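Local coordinates for nuclear import protein MOG1 (Saccharomyces cerevisiae, PDB 1JHS) that binds the small GTPase Ran (Gsp1 in yeast) and takes part in nuclear protein import and poly(A)+ mRNA export, at residues V65-D69 / L70-W74. The protein carries 1 engineered substitution. Residues are numbered along the deposited sequence; the frame is centred on the assembly and turned at random.
Sequences VDKSD and LKEAW
Asp69 O accepts from Ala73 N at 2.9 Å, the opening i to i+4 bond of helix 70-83, where the loop after strand 56-63 turns into the helix. Asp69 is the N-cap: its CG stands anti to the backbone N (chi1 -179°), which swings the carboxylate over the first turn, and OD1 accepts from Glu72 N at 3.0 Å. That N-H arrives on the anti side of the carboxylate, 31° out of its plane. OD2 accepts a hydrogen bond from a water that in turn accepts from Lys71 N, so OD1 caps one first-turn amide directly and OD2 reaches another through water. A second water accepts from Asp69 N and donates to Glu72 OE1 at 2.7 Å, a water-mediated counterpart of the reciprocal bond of a capping box. Beside the cap, Val65 CG1 rests on Ala73 CB at 3.9 Å, and Lys67 CB lies 4.1 Å from Ala73 CA. Ala73 also touches Leu130 and Arg132 of strand 124-133, and Arg132 NH1 donates a hydrogen bond to Lys67 O, tying loop and helix to the sheet. The Asp69 carboxylate probably interacts favourably with the helix dipole, which may offset the nearness of Glu72, whose OE2 lies 4.3 Å from Asp69 OD1.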
# COMPACT_ATOMS: atom_id res chain seq x y z
N VAL A 65 11.40 -13.10 0.13
CA VAL A 65 12.26 -13.10 -1.03
C VAL A 65 13.72 -13.24 -0.54
O VAL A 65 14.10 -12.70 0.51
CB VAL A 65 12.09 -11.82 -1.90
CG1 VAL A 65 12.46 -10.58 -1.11
CG2 VAL A 65 12.93 -11.95 -3.14
N ASP A 66 14.52 -13.97 -1.30
CA ASP A 66 15.91 -14.22 -0.95
C ASP A 66 16.84 -13.02 -1.10
O ASP A 66 17.82 -13.09 -1.84
CB ASP A 66 16.45 -15.40 -1.76
CG ASP A 66 17.84 -15.83 -1.32
OD1 ASP A 66 18.09 -15.87 -0.09
OD2 ASP A 66 18.68 -16.13 -2.20
N LYS A 67 16.53 -11.93 -0.41
CA LYS A 67 17.35 -10.72 -0.42
C LYS A 67 17.46 -10.33 1.05
O LYS A 67 16.43 -10.09 1.69
CB LYS A 67 16.66 -9.58 -1.18
CG LYS A 67 16.29 -9.86 -2.63
CD LYS A 67 17.42 -9.53 -3.58
CE LYS A 67 16.94 -9.68 -5.04
NZ LYS A 67 17.89 -9.06 -5.99
N SER A 68 18.68 -10.27 1.57
CA SER A 68 18.93 -9.92 2.98
C SER A 68 18.66 -8.47 3.37
O SER A 68 18.14 -8.20 4.47
CB SER A 68 20.38 -10.22 3.36
OG SER A 68 20.60 -11.61 3.41
N ASP A 69 19.06 -7.55 2.51
CA ASP A 69 18.90 -6.13 2.76
C ASP A 69 17.42 -5.75 2.71
O ASP A 69 16.72 -6.07 1.74
CB ASP A 69 19.69 -5.33 1.73
CG ASP A 69 19.58 -3.84 1.97
OD1 ASP A 69 18.98 -3.16 1.12
OD2 ASP A 69 20.09 -3.34 3.00
N LEU A 70 16.97 -5.07 3.75
CA LEU A 70 15.58 -4.66 3.84
C LEU A 70 15.11 -3.85 2.63
O LEU A 70 14.10 -4.19 2.02
CB LEU A 70 15.35 -3.86 5.14
CG LEU A 70 13.97 -3.22 5.33
CD1 LEU A 70 12.88 -4.31 5.44
CD2 LEU A 70 14.00 -2.36 6.59
N LYS A 71 15.81 -2.76 2.31
CA LYS A 71 15.41 -1.92 1.17
C LYS A 71 15.41 -2.70 -0.15
O LYS A 71 14.56 -2.49 -1.02
CB LYS A 71 16.32 -0.69 1.05
CG LYS A 71 16.03 0.12 -0.22
CD LYS A 71 16.62 1.51 -0.19
CE LYS A 71 16.23 2.29 -1.45
NZ LYS A 71 16.92 3.62 -1.45
N GLU A 72 16.40 -3.57 -0.33
CA GLU A 72 16.47 -4.36 -1.55
C GLU A 72 15.27 -5.30 -1.65
O GLU A 72 14.70 -5.49 -2.73
CB GLU A 72 17.77 -5.17 -1.59
CG GLU A 72 18.88 -4.49 -2.35
CD GLU A 72 20.20 -5.26 -2.27
OE1 GLU A 72 20.17 -6.52 -2.27
OE2 GLU A 72 21.25 -4.59 -2.20
N ALA A 73 14.86 -5.89 -0.52
CA ALA A 73 13.70 -6.78 -0.51
C ALA A 73 12.45 -5.96 -0.87
O ALA A 73 11.57 -6.41 -1.61
CB ALA A 73 13.53 -7.41 0.88
N TRP A 74 12.38 -4.75 -0.34
CA TRP A 74 11.23 -3.88 -0.62
C TRP A 74 11.20 -3.55 -2.11
O TRP A 74 10.14 -3.65 -2.75
CB TRP A 74 11.34 -2.61 0.24
CG TRP A 74 10.27 -1.59 -0.02
CD1 TRP A 74 9.01 -1.54 0.53
CD2 TRP A 74 10.39 -0.44 -0.86
NE1 TRP A 74 8.34 -0.41 0.09
CE2 TRP A 74 9.17 0.28 -0.76
CE3 TRP A 74 11.42 0.07 -1.68
CZ2 TRP A 74 8.94 1.48 -1.46
CZ3 TRP A 74 11.18 1.27 -2.38
CH2 TRP A 74 9.96 1.95 -2.26
O HOH W 1 18.16 -1.48 4.01
O HOH W 2 20.21 -8.12 -0.13